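Local atomic coordinates of hypothetical protein (Legionella pneumophila subsp. pneumophila, PDB entry 4G2A), a protein that is of unknown function but, as a two-domain protein combining DUF4424 and YARHG regions, has been put forward as a putative nutrient-binding protein. Residues 10-15 with 48-53; 125-130 with 137-142; 159-164 with 170-175. All blocks are in the same frame, centred on the assembly; numbering follows the deposited sequence.

Interaction 1: 10-15 with 48-53; sequences GSLPIP and CNFTFK
P13 lies over the ring of F50 in a CH-pi contact, the centre of a buried, wholly apolar meeting between the break in strand 10-15 and the strand 43-54. Its CD atom sits above the middle of the aromatic face, 3.6 Å from the ring centroid and only 14° off the ring normal. CG follows beside it over the same ring, 3.7 Å from F50 CD2, so that one edge of the pyrrolidine, CG and CD together, rests on the phenyl group. L12 adds a second approach to F50: its methyl CD2 comes obliquely to CE1 at 3.7 Å, neither squarely over the ring nor at its rim. F50 CG stands anti to its own carbonyl carbon (chi1 -43°), which carries the ring off strand 48-53 toward the proline.

Both segments belong to the DUF4424 region, and no hydrogen bond passes between them; their backbones remain well apart, with 8.6 Å between P13 CA and F50 CA. Strand 10-15 pairs with strands 60-68 and 155-160, strand 43-54 with strands 21-33 and 136-150, so the loop of one layer covers the inward rings of another, consistent with sandwich-like packing. L12 and P13 form the short loop that interrupts strand 10-15, with the extended pieces 10-11 and 14-15 before and after it. F50 and F52, two residues apart on a regular strand, both turn toward this loop. P13 therefore meets two rings in different ways, since its CG lies near the plane of F52, at the ring edge, 3.9 Å from CZ. The rings have further company: H141 meets F50 edge-to-face, and W167, whose NE1 is hydrogen-bonded to P13 O, also comes against F52.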
ATOM      1  N   GLY A  10      -7.257  -0.640  -4.305  1.00 25.63           N
ATOM      2  CA  GLY A  10      -7.909  -1.610  -5.162  1.00 25.28           C
ATOM      3  C   GLY A  10      -9.165  -2.196  -4.547  1.00 27.80           C
ATOM      4  O   GLY A  10      -9.389  -2.116  -3.333  1.00 26.78           O
ATOM      5  N   SER A  11     -10.020  -2.740  -5.402  1.00 23.73           N
ATOM      6  CA  SER A  11     -11.285  -3.339  -4.979  1.00 24.01           C
ATOM      7  C   SER A  11     -11.643  -4.493  -5.894  1.00 27.87           C
ATOM      8  O   SER A  11     -11.302  -4.457  -7.088  1.00 26.42           O
ATOM      9  CB  SER A  11     -12.408  -2.301  -5.004  1.00 27.00           C
ATOM     10  OG  SER A  11     -12.386  -1.409  -3.900  1.00 33.83           O
ATOM     11  N   LEU A  12     -12.323  -5.514  -5.342  1.00 24.62           N
ATOM     12  CA  LEU A  12     -12.847  -6.636  -6.134  1.00 25.55           C
ATOM     13  C   LEU A  12     -13.911  -6.105  -7.115  1.00 31.20           C
ATOM     14  O   LEU A  12     -14.577  -5.121  -6.760  1.00 31.72           O
ATOM     15  CB  LEU A  12     -13.517  -7.711  -5.218  1.00 25.48           C
ATOM     16  CG  LEU A  12     -12.647  -8.718  -4.492  1.00 29.11           C
ATOM     17  CD1 LEU A  12     -13.501  -9.638  -3.679  1.00 29.52           C
ATOM     18  CD2 LEU A  12     -11.797  -9.548  -5.457  1.00 30.31           C
ATOM     19  N   PRO A  13     -14.151  -6.718  -8.299  1.00 27.77           N
ATOM     20  CA  PRO A  13     -15.308  -6.284  -9.100  1.00 27.74           C
ATOM     21  C   PRO A  13     -16.572  -6.670  -8.341  1.00 32.79           C
ATOM     22  O   PRO A  13     -16.549  -7.627  -7.555  1.00 32.80           O
ATOM     23  CB  PRO A  13     -15.175  -7.074 -10.419  1.00 29.69           C
ATOM     24  CG  PRO A  13     -13.917  -7.850 -10.328  1.00 33.60           C
ATOM     25  CD  PRO A  13     -13.535  -7.929  -8.874  1.00 29.51           C
ATOM     26  N   ILE A  14     -17.654  -5.914  -8.504  1.00 29.78           N
ATOM     27  CA  ILE A  14     -18.870  -6.264  -7.786  1.00 29.38           C
ATOM     28  C   ILE A  14     -20.058  -6.314  -8.751  1.00 34.98           C
ATOM     29  O   ILE A  14     -20.050  -5.604  -9.755  1.00 34.67           O
ATOM     30  CB  ILE A  14     -19.127  -5.309  -6.585  1.00 31.90           C
ATOM     31  CG1 ILE A  14     -19.289  -3.851  -7.007  1.00 31.94           C
ATOM     32  CG2 ILE A  14     -18.062  -5.453  -5.519  1.00 31.93           C
ATOM     33  CD1 ILE A  14     -20.536  -3.263  -6.526  1.00 38.87           C
ATOM     34  N   PRO A  15     -21.116  -7.091  -8.446  1.00 33.45           N
ATOM     35  CA  PRO A  15     -22.303  -7.052  -9.313  1.00 34.52           C
ATOM     36  C   PRO A  15     -23.246  -5.904  -8.926  1.00 41.87           C
ATOM     37  O   PRO A  15     -23.335  -5.543  -7.754  1.00 39.61           O
ATOM     38  CB  PRO A  15     -22.964  -8.414  -9.077  1.00 36.96           C
ATOM     39  CG  PRO A  15     -22.469  -8.885  -7.731  1.00 40.13           C
ATOM     40  CD  PRO A  15     -21.311  -8.011  -7.299  1.00 34.82           C
ATOM     41  N   CYS A  48      -4.803  -7.538 -11.648  1.00 30.27           N
ATOM     42  CA  CYS A  48      -5.751  -8.440 -11.006  1.00 30.87           C
ATOM     43  C   CYS A  48      -6.461  -9.307 -12.005  1.00 31.66           C
ATOM     44  O   CYS A  48      -7.045  -8.800 -12.944  1.00 30.86           O
ATOM     45  CB  CYS A  48      -6.760  -7.661 -10.167  1.00 31.95           C
ATOM     46  SG  CYS A  48      -6.044  -6.357  -9.136  1.00 36.25           S
ATOM     47  N   ASN A  49      -6.488 -10.606 -11.747  1.00 27.17           N
ATOM     48  CA  ASN A  49      -7.219 -11.541 -12.559  1.00 27.61           C
ATOM     49  C   ASN A  49      -8.295 -12.149 -11.699  1.00 30.85           C
ATOM     50  O   ASN A  49      -8.095 -12.303 -10.498  1.00 30.04           O
ATOM     51  CB  ASN A  49      -6.313 -12.607 -13.213  1.00 27.88           C
ATOM     52  CG  ASN A  49      -6.981 -13.165 -14.449  1.00 37.93           C
ATOM     53  OD1 ASN A  49      -6.916 -12.575 -15.528  1.00 32.23           O
ATOM     54  ND2 ASN A  49      -7.719 -14.264 -14.305  1.00 28.58           N
ATOM     55  N   PHE A  50      -9.458 -12.433 -12.302  1.00 27.52           N
ATOM     56  CA  PHE A  50     -10.625 -12.988 -11.625  1.00 27.45           C
ATOM     57  C   PHE A  50     -11.279 -14.006 -12.515  1.00 33.83           C
ATOM     58  O   PHE A  50     -11.387 -13.800 -13.729  1.00 34.56           O
ATOM     59  CB  PHE A  50     -11.660 -11.896 -11.264  1.00 28.62           C
ATOM     60  CG  PHE A  50     -11.103 -10.616 -10.702  1.00 29.07           C
ATOM     61  CD1 PHE A  50     -10.858 -10.485  -9.337  1.00 32.33           C
ATOM     62  CD2 PHE A  50     -10.799  -9.547 -11.535  1.00 29.14           C
ATOM     63  CE1 PHE A  50     -10.285  -9.309  -8.819  1.00 32.03           C
ATOM     64  CE2 PHE A  50     -10.234  -8.377 -11.018  1.00 31.92           C
ATOM     65  CZ  PHE A  50      -9.992  -8.264  -9.658  1.00 30.13           C
ATOM     66  N   THR A  51     -11.741 -15.091 -11.913  1.00 30.47           N
ATOM     67  CA  THR A  51     -12.424 -16.156 -12.635  1.00 31.57           C
ATOM     68  C   THR A  51     -13.816 -16.224 -12.047  1.00 34.95           C
ATOM     69  O   THR A  51     -13.963 -16.340 -10.832  1.00 36.68           O
ATOM     70  CB  THR A  51     -11.624 -17.478 -12.532  1.00 37.86           C
ATOM     71  OG1 THR A  51     -10.258 -17.254 -12.874  1.00 43.97           O
ATOM     72  CG2 THR A  51     -12.168 -18.558 -13.400  1.00 31.68           C
ATOM     73  N   PHE A  52     -14.822 -16.090 -12.889  1.00 29.37           N
ATOM     74  CA  PHE A  52     -16.232 -16.130 -12.497  1.00 28.84           C
ATOM     75  C   PHE A  52     -16.913 -17.287 -13.159  1.00 34.63           C
ATOM     76  O   PHE A  52     -16.619 -17.561 -14.323  1.00 36.56           O
ATOM     77  CB  PHE A  52     -16.951 -14.834 -12.901  1.00 29.63           C
ATOM     78  CG  PHE A  52     -16.494 -13.596 -12.173  1.00 29.93           C
ATOM     79  CD1 PHE A  52     -17.063 -13.236 -10.959  1.00 33.07           C
ATOM     80  CD2 PHE A  52     -15.525 -12.768 -12.720  1.00 30.79           C
ATOM     81  CE1 PHE A  52     -16.651 -12.085 -10.297  1.00 33.92           C
ATOM     82  CE2 PHE A  52     -15.115 -11.616 -12.061  1.00 33.36           C
ATOM     83  CZ  PHE A  52     -15.688 -11.269 -10.860  1.00 32.20           C
ATOM     84  N   LYS A  53     -17.839 -17.952 -12.460  1.00 30.65           N
ATOM     85  CA  LYS A  53     -18.583 -19.042 -13.069  1.00 31.41           C
ATOM     86  C   LYS A  53     -20.111 -18.811 -13.003  1.00 36.06           C
ATOM     87  O   LYS A  53     -20.667 -18.534 -11.934  1.00 34.18           O
ATOM     88  CB  LYS A  53     -18.228 -20.416 -12.462  1.00 32.64           C
ATOM     89  CG  LYS A  53     -18.759 -21.561 -13.335  1.00 35.85           C
ATOM     90  CD  LYS A  53     -18.559 -22.945 -12.751  1.00 47.62           C
ATOM     91  CE  LYS A  53     -19.425 -24.002 -13.424  1.00 42.50           C
ATOM     92  NZ  LYS A  53     -20.797 -24.071 -12.826  1.00 47.37           N
TER

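Interaction 2: 125-130 with 137-142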
ATOM      1  N   TYR A 125     -16.568   2.156 -12.135  1.00 25.28           N
ATOM      2  CA  TYR A 125     -16.446   1.943 -13.585  1.00 25.17           C
ATOM      3  C   TYR A 125     -17.284   0.726 -13.903  1.00 30.26           C
ATOM      4  O   TYR A 125     -17.167  -0.275 -13.206  1.00 28.54           O
ATOM      5  CB  TYR A 125     -14.990   1.756 -14.042  1.00 25.07           C
ATOM      6  CG  TYR A 125     -14.112   2.968 -13.830  1.00 25.99           C
ATOM      7  CD1 TYR A 125     -14.491   4.225 -14.300  1.00 28.32           C
ATOM      8  CD2 TYR A 125     -12.878   2.856 -13.198  1.00 25.98           C
ATOM      9  CE1 TYR A 125     -13.682   5.345 -14.105  1.00 28.45           C
ATOM     10  CE2 TYR A 125     -12.061   3.972 -12.998  1.00 26.01           C
ATOM     11  CZ  TYR A 125     -12.465   5.212 -13.460  1.00 31.93           C
ATOM     12  OH  TYR A 125     -11.680   6.315 -13.227  1.00 35.61           O
ATOM     13  N   PHE A 126     -18.171   0.821 -14.893  1.00 29.75           N
ATOM     14  CA  PHE A 126     -19.105  -0.260 -15.246  1.00 29.97           C
ATOM     15  C   PHE A 126     -18.808  -0.871 -16.607  1.00 37.02           C
ATOM     16  O   PHE A 126     -18.362  -0.179 -17.524  1.00 37.98           O
ATOM     17  CB  PHE A 126     -20.556   0.267 -15.244  1.00 31.43           C
ATOM     18  CG  PHE A 126     -21.097   0.721 -13.904  1.00 32.45           C
ATOM     19  CD1 PHE A 126     -20.827   2.001 -13.422  1.00 34.87           C
ATOM     20  CD2 PHE A 126     -21.933  -0.102 -13.159  1.00 35.15           C
ATOM     21  CE1 PHE A 126     -21.319   2.420 -12.183  1.00 35.35           C
ATOM     22  CE2 PHE A 126     -22.454   0.329 -11.931  1.00 38.18           C
ATOM     23  CZ  PHE A 126     -22.144   1.590 -11.452  1.00 35.66           C
ATOM     24  N   TRP A 127     -19.100  -2.168 -16.751  1.00 34.44           N
ATOM     25  CA  TRP A 127     -18.945  -2.907 -18.003  1.00 34.54           C
ATOM     26  C   TRP A 127     -19.933  -4.091 -18.031  1.00 41.05           C
ATOM     27  O   TRP A 127     -20.347  -4.585 -16.977  1.00 39.13           O
ATOM     28  CB  TRP A 127     -17.478  -3.371 -18.204  1.00 31.79           C
ATOM     29  CG  TRP A 127     -16.987  -4.376 -17.197  1.00 31.18           C
ATOM     30  CD1 TRP A 127     -16.985  -5.734 -17.332  1.00 34.28           C
ATOM     31  CD2 TRP A 127     -16.356  -4.101 -15.939  1.00 29.57           C
ATOM     32  NE1 TRP A 127     -16.472  -6.323 -16.203  1.00 32.68           N
ATOM     33  CE2 TRP A 127     -16.047  -5.345 -15.344  1.00 33.08           C
ATOM     34  CE3 TRP A 127     -16.037  -2.920 -15.245  1.00 29.86           C
ATOM     35  CZ2 TRP A 127     -15.447  -5.445 -14.079  1.00 31.38           C
ATOM     36  CZ3 TRP A 127     -15.453  -3.024 -13.993  1.00 30.36           C
ATOM     37  CH2 TRP A 127     -15.164  -4.277 -13.423  1.00 30.74           C
ATOM     38  N   LYS A 128     -20.312  -4.537 -19.237  1.00 41.15           N
ATOM     39  CA  LYS A 128     -21.220  -5.677 -19.390  1.00 42.03           C
ATOM     40  C   LYS A 128     -20.421  -6.947 -19.522  1.00 45.87           C
ATOM     41  O   LYS A 128     -19.300  -6.926 -20.038  1.00 44.31           O
ATOM     42  CB  LYS A 128     -22.160  -5.515 -20.604  1.00 45.81           C
ATOM     43  CG  LYS A 128     -23.111  -4.322 -20.525  1.00 62.50           C
ATOM     44  CD  LYS A 128     -24.322  -4.534 -19.593  1.00 69.00           C
ATOM     45  CE  LYS A 128     -24.995  -3.228 -19.230  1.00 70.95           C
ATOM     46  NZ  LYS A 128     -25.458  -2.468 -20.430  1.00 77.86           N
ATOM     47  N   THR A 129     -20.981  -8.053 -19.013  1.00 43.77           N
ATOM     48  CA  THR A 129     -20.379  -9.388 -19.090  1.00 43.37           C
ATOM     49  C   THR A 129     -21.497 -10.388 -19.424  1.00 45.21           C
ATOM     50  O   THR A 129     -22.484 -10.477 -18.691  1.00 44.09           O
ATOM     51  CB  THR A 129     -19.611  -9.773 -17.808  1.00 52.32           C
ATOM     52  OG1 THR A 129     -20.542 -10.021 -16.761  1.00 60.43           O
ATOM     53  CG2 THR A 129     -18.619  -8.723 -17.357  1.00 45.21           C
ATOM     54  N   THR A 130     -21.352 -11.100 -20.544  1.00 41.55           N
ATOM     55  CA  THR A 130     -22.306 -12.117 -20.964  1.00 42.02           C
ATOM     56  C   THR A 130     -21.695 -13.475 -20.665  1.00 45.04           C
ATOM     57  O   THR A 130     -20.546 -13.756 -21.024  1.00 45.28           O
ATOM     58  CB  THR A 130     -22.738 -11.950 -22.443  1.00 48.30           C
ATOM     59  OG1 THR A 130     -23.313 -10.649 -22.612  1.00 51.45           O
ATOM     60  CG2 THR A 130     -23.778 -12.981 -22.867  1.00 46.08           C
ATOM     61  N   VAL A 137     -16.060 -16.861 -17.084  1.00 34.71           N
ATOM     62  CA  VAL A 137     -15.648 -15.615 -17.733  1.00 34.23           C
ATOM     63  C   VAL A 137     -14.426 -15.111 -16.992  1.00 37.63           C
ATOM     64  O   VAL A 137     -14.398 -15.115 -15.761  1.00 36.38           O
ATOM     65  CB  VAL A 137     -16.798 -14.562 -17.834  1.00 37.19           C
ATOM     66  CG1 VAL A 137     -16.283 -13.167 -18.166  1.00 35.74           C
ATOM     67  CG2 VAL A 137     -17.832 -15.000 -18.868  1.00 38.45           C
ATOM     68  N   ASN A 138     -13.392 -14.743 -17.753  1.00 34.61           N
ATOM     69  CA  ASN A 138     -12.165 -14.179 -17.205  1.00 33.14           C
ATOM     70  C   ASN A 138     -12.267 -12.647 -17.171  1.00 36.79           C
ATOM     71  O   ASN A 138     -12.630 -12.029 -18.180  1.00 36.75           O
ATOM     72  CB  ASN A 138     -10.960 -14.608 -18.028  1.00 29.18           C
ATOM     73  CG  ASN A 138      -9.673 -14.411 -17.270  1.00 39.90           C
ATOM     74  OD1 ASN A 138      -9.315 -15.218 -16.420  1.00 32.66           O
ATOM     75  ND2 ASN A 138      -8.981 -13.309 -17.516  1.00 26.67           N
ATOM     76  N   ILE A 139     -11.993 -12.049 -15.997  1.00 31.93           N
ATOM     77  CA  ILE A 139     -11.978 -10.600 -15.816  1.00 30.43           C
ATOM     78  C   ILE A 139     -10.570 -10.226 -15.413  1.00 32.55           C
ATOM     79  O   ILE A 139      -9.998 -10.870 -14.545  1.00 31.48           O
ATOM     80  CB  ILE A 139     -13.072 -10.045 -14.818  1.00 32.58           C
ATOM     81  CG1 ILE A 139     -14.539 -10.388 -15.275  1.00 33.20           C
ATOM     82  CG2 ILE A 139     -12.906  -8.518 -14.564  1.00 30.44           C
ATOM     83  CD1 ILE A 139     -15.008  -9.847 -16.662  1.00 35.92           C
ATOM     84  N   HIS A 140     -10.001  -9.216 -16.076  1.00 29.47           N
ATOM     85  CA  HIS A 140      -8.674  -8.691 -15.766  1.00 27.78           C
ATOM     86  C   HIS A 140      -8.722  -7.175 -15.587  1.00 29.30           C
ATOM     87  O   HIS A 140      -9.341  -6.473 -16.380  1.00 28.74           O
ATOM     88  CB  HIS A 140      -7.623  -9.074 -16.823  1.00 29.03           C
ATOM     89  CG  HIS A 140      -6.233  -8.666 -16.429  1.00 31.61           C
ATOM     90  ND1 HIS A 140      -5.671  -7.495 -16.887  1.00 33.40           N
ATOM     91  CD2 HIS A 140      -5.369  -9.261 -15.580  1.00 33.15           C
ATOM     92  CE1 HIS A 140      -4.472  -7.430 -16.331  1.00 32.71           C
ATOM     93  NE2 HIS A 140      -4.249  -8.465 -15.530  1.00 32.90           N
ATOM     94  N   HIS A 141      -8.069  -6.699 -14.522  1.00 25.23           N
ATOM     95  CA  HIS A 141      -7.910  -5.306 -14.144  1.00 24.04           C
ATOM     96  C   HIS A 141      -6.442  -4.919 -14.191  1.00 28.80           C
ATOM     97  O   HIS A 141      -5.560  -5.713 -13.844  1.00 28.35           O
ATOM     98  CB  HIS A 141      -8.447  -5.050 -12.731  1.00 23.35           C
ATOM     99  CG  HIS A 141      -9.931  -5.045 -12.606  1.00 26.90           C
ATOM    100  ND1 HIS A 141     -10.546  -4.947 -11.366  1.00 28.42           N
ATOM    101  CD2 HIS A 141     -10.888  -5.150 -13.557  1.00 29.76           C
ATOM    102  CE1 HIS A 141     -11.845  -4.981 -11.604  1.00 27.81           C
ATOM    103  NE2 HIS A 141     -12.098  -5.105 -12.909  1.00 29.05           N
ATOM    104  N   ASP A 142      -6.189  -3.693 -14.622  1.00 25.44           N
ATOM    105  CA  ASP A 142      -4.861  -3.092 -14.683  1.00 26.19           C
ATOM    106  C   ASP A 142      -5.081  -1.617 -14.409  1.00 30.67           C
ATOM    107  O   ASP A 142      -5.869  -0.979 -15.102  1.00 31.80           O
ATOM    108  CB  ASP A 142      -4.162  -3.366 -16.038  1.00 28.86           C
ATOM    109  CG  ASP A 142      -2.806  -2.715 -16.266  1.00 44.41           C
ATOM    110  OD1 ASP A 142      -2.313  -2.020 -15.353  1.00 43.21           O
ATOM    111  OD2 ASP A 142      -2.256  -2.864 -17.379  1.00 58.84           O
TER
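The imidazole of H141 and the six-membered ring of W127 stand almost perpendicular, their planes at 88° and their centroids 5.3 Å apart, in an oblique pairing. Seen from the histidine, the indole comes to the ring edge, close to the imidazole plane: CH2 of W127 is 3.2 Å from H141 NE2, and CZ2 lies beside it. From the tryptophan's side, both NE2 and the I139 methyl CD1 approach obliquely. F50 and F95 each add an edge-to-face contact with H141. W127 CG is wedged between its own backbone N and carbonyl carbon (chi1 65°), a setting that sends the indole across to strand 137-142.

I139 meets the indole with two branches. CG2 touches CZ2 of W127 at 4.0 Å, while CD1 lies 3.8 Å from W127 NE1 and also meets T129 CG2. That indole nitrogen is buried with no hydrogen-bond partner in the model. Nearer the turn, V137 CG2 packs against the carbonyl oxygen of T130 at 3.7 Å.

The segments run nearly antiparallel, at 157°, but their axes stay 8.9 Å apart and no hydrogen bond joins them. Strand 125-130 pairs with strand 60-68, and strand 137-142 with strand 43-54, consistent with two facing layers of a beta-sandwich-like domain.

Interaction 3: 159-164 with 170-175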
ATOM      1  N   TYR A 159      -6.706  -3.322  -0.283  1.00 26.63           N
ATOM      2  CA  TYR A 159      -7.526  -3.978  -1.297  1.00 24.95           C
ATOM      3  C   TYR A 159      -8.820  -4.455  -0.645  1.00 27.66           C
ATOM      4  O   TYR A 159      -8.751  -5.220   0.314  1.00 26.57           O
ATOM      5  CB  TYR A 159      -6.768  -5.136  -1.951  1.00 24.65           C
ATOM      6  CG  TYR A 159      -7.348  -5.566  -3.278  1.00 25.01           C
ATOM      7  CD1 TYR A 159      -8.409  -6.467  -3.337  1.00 25.23           C
ATOM      8  CD2 TYR A 159      -6.866  -5.042  -4.476  1.00 25.23           C
ATOM      9  CE1 TYR A 159      -8.962  -6.849  -4.551  1.00 24.33           C
ATOM     10  CE2 TYR A 159      -7.402  -5.434  -5.701  1.00 26.50           C
ATOM     11  CZ  TYR A 159      -8.440  -6.353  -5.733  1.00 32.09           C
ATOM     12  OH  TYR A 159      -8.976  -6.756  -6.932  1.00 34.88           O
ATOM     13  N   VAL A 160      -9.994  -3.989  -1.153  1.00 23.37           N
ATOM     14  CA  VAL A 160     -11.308  -4.369  -0.623  1.00 23.30           C
ATOM     15  C   VAL A 160     -11.689  -5.779  -1.132  1.00 28.70           C
ATOM     16  O   VAL A 160     -11.818  -6.001  -2.335  1.00 27.87           O
ATOM     17  CB  VAL A 160     -12.409  -3.327  -0.913  1.00 25.90           C
ATOM     18  CG1 VAL A 160     -13.772  -3.807  -0.410  1.00 26.08           C
ATOM     19  CG2 VAL A 160     -12.050  -1.967  -0.303  1.00 24.49           C
ATOM     20  N   LEU A 161     -11.870  -6.713  -0.177  1.00 26.27           N
ATOM     21  CA  LEU A 161     -12.182  -8.117  -0.400  1.00 26.42           C
ATOM     22  C   LEU A 161     -13.524  -8.525   0.212  1.00 32.21           C
ATOM     23  O   LEU A 161     -14.092  -9.513  -0.246  1.00 33.47           O
ATOM     24  CB  LEU A 161     -11.061  -8.989   0.202  1.00 26.53           C
ATOM     25  CG  LEU A 161      -9.688  -8.955  -0.520  1.00 30.75           C
ATOM     26  CD1 LEU A 161      -8.588  -9.584   0.344  1.00 31.46           C
ATOM     27  CD2 LEU A 161      -9.746  -9.640  -1.868  1.00 30.67           C
ATOM     28  N   LYS A 162     -14.025  -7.790   1.236  1.00 28.32           N
ATOM     29  CA  LYS A 162     -15.275  -8.102   1.944  1.00 29.50           C
ATOM     30  C   LYS A 162     -16.514  -8.096   1.015  1.00 34.95           C
ATOM     31  O   LYS A 162     -17.511  -8.763   1.302  1.00 33.77           O
ATOM     32  CB  LYS A 162     -15.509  -7.124   3.111  1.00 30.69           C
ATOM     33  CG  LYS A 162     -14.594  -7.351   4.314  1.00 35.95           C
ATOM     34  CD  LYS A 162     -15.106  -6.609   5.555  1.00 40.84           C
ATOM     35  CE  LYS A 162     -14.018  -6.311   6.568  1.00 52.34           C
ATOM     36  NZ  LYS A 162     -14.521  -5.530   7.746  1.00 63.26           N
ATOM     37  N   THR A 163     -16.436  -7.315  -0.071  1.00 32.56           N
ATOM     38  CA  THR A 163     -17.471  -7.123  -1.078  1.00 32.72           C
ATOM     39  C   THR A 163     -17.663  -8.387  -1.890  1.00 39.11           C
ATOM     40  O   THR A 163     -18.703  -8.540  -2.525  1.00 39.84           O
ATOM     41  CB  THR A 163     -17.141  -5.922  -1.959  1.00 36.25           C
ATOM     42  OG1 THR A 163     -15.800  -6.045  -2.452  1.00 26.53           O
ATOM     43  CG2 THR A 163     -17.324  -4.597  -1.229  1.00 33.09           C
ATOM     44  N   GLY A 164     -16.709  -9.317  -1.799  1.00 36.69           N
ATOM     45  CA  GLY A 164     -16.811 -10.630  -2.427  1.00 37.15           C
ATOM     46  C   GLY A 164     -18.063 -11.393  -2.017  1.00 41.66           C
ATOM     47  O   GLY A 164     -18.511 -12.286  -2.739  1.00 42.69           O
ATOM     48  N   SER A 170     -20.596 -18.386  -0.232  1.00 54.32           N
ATOM     49  CA  SER A 170     -19.818 -17.720   0.814  1.00 53.57           C
ATOM     50  C   SER A 170     -18.410 -17.326   0.328  1.00 54.04           C
ATOM     51  O   SER A 170     -18.027 -16.139   0.392  1.00 53.61           O
ATOM     52  CB  SER A 170     -19.720 -18.610   2.058  1.00 59.85           C
ATOM     53  OG  SER A 170     -19.508 -19.982   1.748  1.00 70.70           O
ATOM     54  N   SER A 171     -17.677 -18.315  -0.204  1.00 46.65           N
ATOM     55  CA  SER A 171     -16.298 -18.162  -0.634  1.00 43.83           C
ATOM     56  C   SER A 171     -16.132 -17.469  -2.005  1.00 43.38           C
ATOM     57  O   SER A 171     -17.024 -17.518  -2.864  1.00 42.55           O
ATOM     58  CB  SER A 171     -15.579 -19.516  -0.620  1.00 46.60           C
ATOM     59  OG  SER A 171     -15.599 -20.242  -1.839  1.00 52.66           O
ATOM     60  N   ILE A 172     -14.967 -16.803  -2.170  1.00 36.90           N
ATOM     61  CA  ILE A 172     -14.516 -16.192  -3.420  1.00 34.80           C
ATOM     62  C   ILE A 172     -13.439 -17.149  -4.010  1.00 38.96           C
ATOM     63  O   ILE A 172     -12.600 -16.734  -4.799  1.00 38.68           O
ATOM     64  CB  ILE A 172     -14.051 -14.691  -3.306  1.00 36.05           C
ATOM     65  CG1 ILE A 172     -12.879 -14.481  -2.329  1.00 35.60           C
ATOM     66  CG2 ILE A 172     -15.223 -13.765  -2.991  1.00 35.65           C
ATOM     67  CD1 ILE A 172     -12.279 -13.035  -2.286  1.00 31.16           C
ATOM     68  N   GLY A 173     -13.489 -18.425  -3.605  1.00 35.39           N
ATOM     69  CA  GLY A 173     -12.593 -19.481  -4.060  1.00 34.64           C
ATOM     70  C   GLY A 173     -11.130 -19.312  -3.710  1.00 36.81           C
ATOM     71  O   GLY A 173     -10.799 -18.928  -2.583  1.00 35.43           O
ATOM     72  N   HIS A 174     -10.250 -19.652  -4.676  1.00 33.28           N
ATOM     73  CA  HIS A 174      -8.797 -19.603  -4.570  1.00 33.26           C
ATOM     74  C   HIS A 174      -8.281 -18.176  -4.716  1.00 37.29           C
ATOM     75  O   HIS A 174      -8.160 -17.673  -5.823  1.00 37.10           O
ATOM     76  CB  HIS A 174      -8.128 -20.524  -5.606  1.00 34.83           C
ATOM     77  CG  HIS A 174      -6.712 -20.882  -5.261  1.00 38.88           C
ATOM     78  ND1 HIS A 174      -5.962 -21.700  -6.075  1.00 41.51           N
ATOM     79  CD2 HIS A 174      -5.961 -20.536  -4.184  1.00 40.59           C
ATOM     80  CE1 HIS A 174      -4.787 -21.820  -5.478  1.00 40.94           C
ATOM     81  NE2 HIS A 174      -4.742 -21.131  -4.339  1.00 40.66           N
ATOM     82  N   THR A 175      -7.948 -17.543  -3.586  1.00 34.35           N
ATOM     83  CA  THR A 175      -7.491 -16.165  -3.496  1.00 32.75           C
ATOM     84  C   THR A 175      -5.976 -16.093  -3.387  1.00 37.03           C
ATOM     85  O   THR A 175      -5.390 -16.527  -2.390  1.00 37.67           O
ATOM     86  CB  THR A 175      -8.198 -15.486  -2.292  1.00 35.19           C
ATOM     87  OG1 THR A 175      -9.597 -15.796  -2.370  1.00 35.40           O
ATOM     88  CG2 THR A 175      -8.002 -13.977  -2.258  1.00 24.20           C
TER
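I172 and G164 make the closest apolar contact between these segments. The branch methyl CG2 of I172 lies 3.6 Å from G164 CA and equally near the carbonyl oxygen of that glycine, so the isoleucine rests directly on bare backbone. CG2 stands anti to the carbonyl carbon of I172, whereas CG1 occupies the position between backbone N and carbonyl carbon (chi1 59°), from which the extended chain carries CD1 toward L161. There the second apolar touch is looser, methyl to methyl, with L161 CD2 and I172 CD1 4.3 Å apart. L12 and M23 border I172 as well, and all three touching residues of the two segments are buried.

Hydrogen bonds do not cross between the segments but shape each of them. In 159-164 the amide N of G164 donates to L161 O at 3.0 Å, the bond of the 3-10 turn that brings the glycine round to face I172. D228 OD1 receives both the N-H of L161 and that of K162, securing the start of this turn from outside. In 170-175 the N-H of G173 reaches S171 OG at 3.3 Å, with an angle of 152° at the hydrogen, and the backbone of I172 and of G173 (phi 64°) is bonded to F223.

The S171 bond to the amide two residues on defines an ST turn. Together with the 3-10 turn it shapes the connection from strand 155-160, paired with strand 10-15, to strand 174-180, paired with strand 21-33, with I172 as its buried residue.

Overall arrangement
From the N terminus, interaction 1 comes first, closing a loop of 32 residues that includes strand 21-33 and joining the break in strand 10-15 to strand 43-54. Interaction 2 follows, closing the short connection between strands 123-131 and 136-150, which face each other without pairing. Interaction 3 then spans five residues and joins the end of strand 155-160 to the start of strand 174-180. The three are in series; none nests within or crosses another. Interaction 1 is the middle member: F50 N bonds to I139 O of interaction 2 at 2.8 Å, and L12 N to V160 O of interaction 3 at 3.1 Å. Interactions 2 and 3, with centres about 16 Å apart, do not touch.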